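PDB 3THA: tryptophan synthase alpha chain from Campylobacter jejuni, which probably cleaves indoleglycerol phosphate to indole and glyceraldehyde 3-phosphate, as the alpha subunit of the enzyme that catalyses the last step of tryptophan biosynthesis. Local coordinates for residues L170-G175 / I202-G207; I186-V191 / R218-G223. One frame throughout, in Å; residues are numbered along the deposited sequence.

Contact 1: L170-G175 / I202-G207; sequences LLASIG and IFVGFG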
loop_
_atom_site.group_PDB
_atom_site.type_symbol
_atom_site.label_atom_id
_atom_site.label_comp_id
_atom_site.label_asym_id
_atom_site.label_seq_id
_atom_site.Cartn_x
_atom_site.Cartn_y
_atom_site.Cartn_z
ATOM N N LEU B 170 1.918 13.615 -10.406
ATOM C CA LEU B 170 1.325 14.496 -9.411
ATOM C C LEU B 170 0.158 13.850 -8.632
ATOM O O LEU B 170 -0.955 13.742 -9.146
ATOM C CB LEU B 170 0.847 15.802 -10.049
ATOM C CG LEU B 170 0.333 16.799 -8.999
ATOM C CD1 LEU B 170 1.306 16.976 -7.775
ATOM C CD2 LEU B 170 0.020 18.132 -9.597
ATOM N N LEU B 171 0.401 13.447 -7.390
ATOM C CA LEU B 171 -0.679 12.968 -6.552
ATOM C C LEU B 171 -1.605 14.129 -6.277
ATOM O O LEU B 171 -1.199 15.294 -6.323
ATOM C CB LEU B 171 -0.161 12.356 -5.252
ATOM C CG LEU B 171 0.835 11.224 -5.494
ATOM C CD1 LEU B 171 1.423 10.722 -4.213
ATOM C CD2 LEU B 171 0.182 10.098 -6.228
ATOM N N ALA B 172 -2.867 13.811 -6.047
ATOM C CA ALA B 172 -3.843 14.810 -5.752
ATOM C C ALA B 172 -4.091 14.658 -4.262
ATOM O O ALA B 172 -3.818 13.595 -3.685
ATOM C CB ALA B 172 -5.087 14.556 -6.562
ATOM N N SER B 173 -4.524 15.733 -3.624
ATOM C CA SER B 173 -4.768 15.713 -2.201
ATOM C C SER B 173 -6.246 15.679 -1.994
ATOM O O SER B 173 -7.017 16.084 -2.878
ATOM C CB SER B 173 -4.243 16.971 -1.548
ATOM O OG SER B 173 -2.875 17.108 -1.809
ATOM N N ILE B 174 -6.660 15.203 -0.829
ATOM C CA ILE B 174 -8.076 15.228 -0.492
ATOM C C ILE B 174 -8.277 16.061 0.750
ATOM O O ILE B 174 -9.406 16.438 1.055
ATOM C CB ILE B 174 -8.663 13.811 -0.279
ATOM C CG1 ILE B 174 -7.670 12.908 0.473
ATOM C CG2 ILE B 174 -9.031 13.197 -1.611
ATOM C CD1 ILE B 174 -7.550 13.151 2.006
ATOM N N GLY B 175 -7.185 16.351 1.455
ATOM C CA GLY B 175 -7.305 16.833 2.831
ATOM C C GLY B 175 -6.535 18.061 3.278
ATOM O O GLY B 175 -6.404 18.308 4.484
ATOM N N ILE B 202 2.769 16.081 -17.217
ATOM C CA ILE B 202 2.271 15.962 -15.851
ATOM C C ILE B 202 0.913 15.269 -15.895
ATOM O O ILE B 202 0.015 15.685 -16.635
ATOM C CB ILE B 202 2.213 17.369 -15.159
ATOM C CG1 ILE B 202 3.587 18.059 -15.314
ATOM C CG2 ILE B 202 1.840 17.249 -13.653
ATOM C CD1 ILE B 202 3.600 19.550 -15.122
ATOM N N PHE B 203 0.809 14.168 -15.164
ATOM C CA PHE B 203 -0.389 13.338 -15.059
ATOM C C PHE B 203 -0.831 13.279 -13.603
ATOM O O PHE B 203 -0.021 12.987 -12.726
ATOM C CB PHE B 203 -0.138 11.891 -15.524
ATOM C CG PHE B 203 0.407 11.742 -16.940
ATOM C CD1 PHE B 203 0.223 12.706 -17.907
ATOM C CD2 PHE B 203 1.066 10.580 -17.304
ATOM C CE1 PHE B 203 0.741 12.543 -19.195
ATOM C CE2 PHE B 203 1.586 10.407 -18.601
ATOM C CZ PHE B 203 1.431 11.388 -19.541
ATOM N N VAL B 204 -2.116 13.541 -13.351
ATOM C CA VAL B 204 -2.657 13.517 -12.002
ATOM C C VAL B 204 -3.445 12.252 -11.699
ATOM O O VAL B 204 -4.380 11.917 -12.420
ATOM C CB VAL B 204 -3.580 14.695 -11.736
ATOM C CG1 VAL B 204 -3.874 14.758 -10.252
ATOM C CG2 VAL B 204 -2.957 16.001 -12.190
ATOM N N GLY B 205 -3.069 11.579 -10.615
ATOM C CA GLY B 205 -3.735 10.381 -10.138
ATOM C C GLY B 205 -3.993 10.383 -8.638
ATOM O O GLY B 205 -3.413 11.197 -7.883
ATOM N N PHE B 206 -4.842 9.438 -8.208
ATOM C CA PHE B 206 -5.373 9.298 -6.814
ATOM C C PHE B 206 -6.738 9.980 -6.593
ATOM O O PHE B 206 -6.843 11.205 -6.614
ATOM C CB PHE B 206 -4.379 9.682 -5.668
ATOM C CG PHE B 206 -4.916 9.349 -4.275
ATOM C CD1 PHE B 206 -4.565 8.159 -3.651
ATOM C CD2 PHE B 206 -5.826 10.202 -3.630
ATOM C CE1 PHE B 206 -5.100 7.827 -2.408
ATOM C CE2 PHE B 206 -6.362 9.885 -2.377
ATOM C CZ PHE B 206 -6.005 8.691 -1.762
ATOM N N GLY B 207 -7.776 9.162 -6.391
ATOM C CA GLY B 207 -9.103 9.675 -6.041
ATOM C C GLY B 207 -10.089 9.667 -7.191
ATOM O O GLY B 207 -11.305 9.595 -6.980
#
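Leu170 and Leu171 pair in parallel with Val204 and Gly205. From 170 to 174 and from 202 to 206 the two chains run 33° apart. Leu170 uses both backbone polar atoms. Leu170 N donates to Phe203 O at 3.1 Å. Gly205 N gives Leu170 O a weak bond of 3.4 Å. A second weak bond, from Ala172 N to Gly205 O at 3.2 Å, carries the pairing just past the end of strand 168-171. The Val204 CA-H also points at Leu170 O.

Leu170 and Val204 share one face of the sheet, turned to helix 180-195 and the loop at Val220. There Leu170 CB lies 4.0 Å from Ile202 CG2. Val204 CG1 is anti to its own N (chi1 -169°), which brings this branch within 3.9 Å of Ala172 CB. Further on, Ile174 CG2 meets the edge of the Phe206 ring near its plane, 4.3 Å from Phe206 CE2. Lys66 of the second subunit makes a cation-pi contact with the same ring. Leu171 is on the other face of the sheet and packs on Pro54 of that subunit. Strands 168-171 and 202-205, joined through helix 180-195, form a beta-alpha-beta crossover unit of the eight-stranded TIM barrel.

Contact 2: I186-V191 / R218-G223; sequences ILQDKV and RKVADG
Val220 packs against Leu187 and Val191, two residues one helical turn apart on helix 180-195. Its CG1 branch does most of the touching. Val220 CG1 lies 4.0 Å from Leu187 CB. The same Val220 CG1 is 4.2 Å from Val191 CG2. CG1 is anti to the backbone N of Val220 (chi1 162°), and this torsion places it by both helix residues. Both methyls of Val191 also approach Val220 O; Val191 CG1 comes to 3.7 Å of it. Val191 CG2 also lies 4.0 Å from Ala221 CB. Leu187 and Val191 are buried, and both also touch Leu170 of strand 168-171. Val220 and Ala221 rest on Val204 of strand 202-205.

In the TIM barrel, helices of this kind cover the outside of the strands. Here the loop between helix 212-217 and strand 223-226 fits against the helix that precedes strand 202-205.

The solvent side is looser. Gln188 is exposed, and Gln188 CG comes no closer than 4.2 Å to Val220 CA. The chain is extended beyond CG and carries the amide across to the loop. There Gln188 NE2 gives Lys219 O a weak hydrogen bond of 3.2 Å, bent to 121° at the hydrogen. Lys219 offers only its backbone to this bond. Its side chain leads away from the helix, and NZ makes a weak hydrogen bond to Lys215 O.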
loop_
_atom_site.group_PDB
_atom_site.type_symbol
_atom_site.label_atom_id
_atom_site.label_comp_id
_atom_site.label_asym_id
_atom_site.label_seq_id
_atom_site.Cartn_x
_atom_site.Cartn_y
_atom_site.Cartn_z
ATOM N N ILE B 186 -5.719 24.663 -6.293
ATOM C CA ILE B 186 -4.437 24.347 -5.688
ATOM C C ILE B 186 -3.564 23.519 -6.630
ATOM O O ILE B 186 -2.353 23.783 -6.768
ATOM C CB ILE B 186 -4.622 23.586 -4.387
ATOM C CG1 ILE B 186 -5.471 24.422 -3.429
ATOM C CG2 ILE B 186 -3.273 23.239 -3.793
ATOM C CD1 ILE B 186 -5.702 23.806 -2.073
ATOM N N LEU B 187 -4.192 22.537 -7.278
ATOM C CA LEU B 187 -3.512 21.616 -8.182
ATOM C C LEU B 187 -2.949 22.329 -9.394
ATOM O O LEU B 187 -1.797 22.103 -9.781
ATOM C CB LEU B 187 -4.465 20.493 -8.658
ATOM C CG LEU B 187 -4.585 19.266 -7.758
ATOM C CD1 LEU B 187 -5.975 18.673 -7.899
ATOM C CD2 LEU B 187 -3.511 18.230 -8.081
ATOM N N GLN B 188 -3.769 23.169 -10.006
ATOM C CA GLN B 188 -3.297 24.006 -11.087
ATOM C C GLN B 188 -2.119 24.891 -10.669
ATOM O O GLN B 188 -1.260 25.214 -11.512
ATOM C CB GLN B 188 -4.440 24.844 -11.644
ATOM C CG GLN B 188 -5.240 24.138 -12.736
ATOM C CD GLN B 188 -6.424 24.954 -13.217
ATOM O OE1 GLN B 188 -7.165 25.540 -12.423
ATOM N NE2 GLN B 188 -6.611 24.992 -14.522
ATOM N N ASP B 189 -2.068 25.264 -9.381
ATOM C CA ASP B 189 -0.886 25.957 -8.839
ATOM C C ASP B 189 0.306 25.050 -8.825
ATOM O O ASP B 189 1.390 25.450 -9.242
ATOM C CB ASP B 189 -1.102 26.471 -7.419
ATOM C CG ASP B 189 -1.511 27.932 -7.382
ATOM O OD1 ASP B 189 -2.445 28.313 -8.123
ATOM O OD2 ASP B 189 -0.881 28.696 -6.613
ATOM N N LYS B 190 0.120 23.820 -8.354
ATOM C CA LYS B 190 1.260 22.920 -8.260
ATOM C C LYS B 190 1.810 22.543 -9.650
ATOM O O LYS B 190 3.039 22.467 -9.852
ATOM C CB LYS B 190 0.942 21.698 -7.396
ATOM C CG LYS B 190 2.177 20.951 -6.929
ATOM C CD LYS B 190 2.956 21.869 -5.966
ATOM C CE LYS B 190 4.103 21.147 -5.320
ATOM N NZ LYS B 190 4.731 21.992 -4.310
ATOM N N VAL B 191 0.907 22.350 -10.605
ATOM C CA VAL B 191 1.259 22.110 -12.009
ATOM C C VAL B 191 2.112 23.229 -12.617
ATOM O O VAL B 191 3.204 22.961 -13.134
ATOM C CB VAL B 191 -0.026 21.857 -12.856
ATOM C CG1 VAL B 191 0.223 22.092 -14.329
ATOM C CG2 VAL B 191 -0.569 20.445 -12.582
ATOM N N ARG B 218 -8.961 16.822 -16.458
ATOM C CA ARG B 218 -8.447 17.003 -17.817
ATOM C C ARG B 218 -7.991 18.426 -18.119
ATOM O O ARG B 218 -7.188 18.633 -19.029
ATOM C CB ARG B 218 -9.470 16.572 -18.870
ATOM C CG ARG B 218 -9.474 15.076 -19.171
ATOM C CD ARG B 218 -10.296 14.728 -20.424
ATOM N NE ARG B 218 -10.080 13.328 -20.759
ATOM C CZ ARG B 218 -11.024 12.404 -20.885
ATOM N NH1 ARG B 218 -12.321 12.710 -20.765
ATOM N NH2 ARG B 218 -10.645 11.163 -21.156
ATOM N N LYS B 219 -8.489 19.402 -17.367
ATOM C CA LYS B 219 -8.017 20.775 -17.563
ATOM C C LYS B 219 -7.006 21.198 -16.514
ATOM O O LYS B 219 -6.724 22.383 -16.346
ATOM C CB LYS B 219 -9.170 21.788 -17.664
ATOM C CG LYS B 219 -10.377 21.551 -16.767
ATOM C CD LYS B 219 -11.638 21.695 -17.617
ATOM C CE LYS B 219 -12.908 21.350 -16.860
ATOM N NZ LYS B 219 -14.038 21.017 -17.803
ATOM N N VAL B 220 -6.457 20.217 -15.816
ATOM C CA VAL B 220 -5.542 20.505 -14.733
ATOM C C VAL B 220 -4.140 20.342 -15.277
ATOM O O VAL B 220 -3.308 21.213 -15.089
ATOM C CB VAL B 220 -5.818 19.593 -13.517
ATOM C CG1 VAL B 220 -4.646 19.570 -12.567
ATOM C CG2 VAL B 220 -7.080 20.049 -12.801
ATOM N N ALA B 221 -3.906 19.253 -16.010
ATOM C CA ALA B 221 -2.560 18.919 -16.487
ATOM C C ALA B 221 -2.516 18.339 -17.907
ATOM O O ALA B 221 -3.160 18.872 -18.812
ATOM C CB ALA B 221 -1.866 17.999 -15.493
ATOM N N ASP B 222 -1.746 17.266 -18.097
ATOM C CA ASP B 222 -1.524 16.676 -19.422
ATOM C C ASP B 222 -2.081 15.261 -19.540
ATOM O O ASP B 222 -1.971 14.658 -20.606
ATOM C CB ASP B 222 -0.013 16.580 -19.698
ATOM C CG ASP B 222 0.652 17.922 -19.794
ATOM O OD1 ASP B 222 0.041 18.882 -20.313
ATOM O OD2 ASP B 222 1.800 18.018 -19.361
ATOM N N GLY B 223 -2.590 14.709 -18.434
ATOM C CA GLY B 223 -3.033 13.315 -18.359
ATOM C C GLY B 223 -3.799 13.040 -17.071
ATOM O O GLY B 223 -3.773 13.863 -16.143
#

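In the fold
Contact 1 and contact 2 have centres 9 Å apart, and their segments alternate along the chain. Helix 180-195 of contact 2 follows strand 168-171 of contact 1 and leads into strand 202-205. After helix 212-217 the loop of contact 2 leads into strand 223-226, the next strand of the barrel. Backbone bonds probably join the two contacts: Ile202 O to Asp222 N at 2.8 Å, and Val204 N to Gly223 O at 3.3 Å. Contact 1 includes Phe203, whose side chain is about 6 Å from that of Glu46, one of the two predicted proton acceptors. Contact 2 lies away from the predicted sites; its centre is about 17 Å from the centre of the chain, against about 12 Å for contact 1.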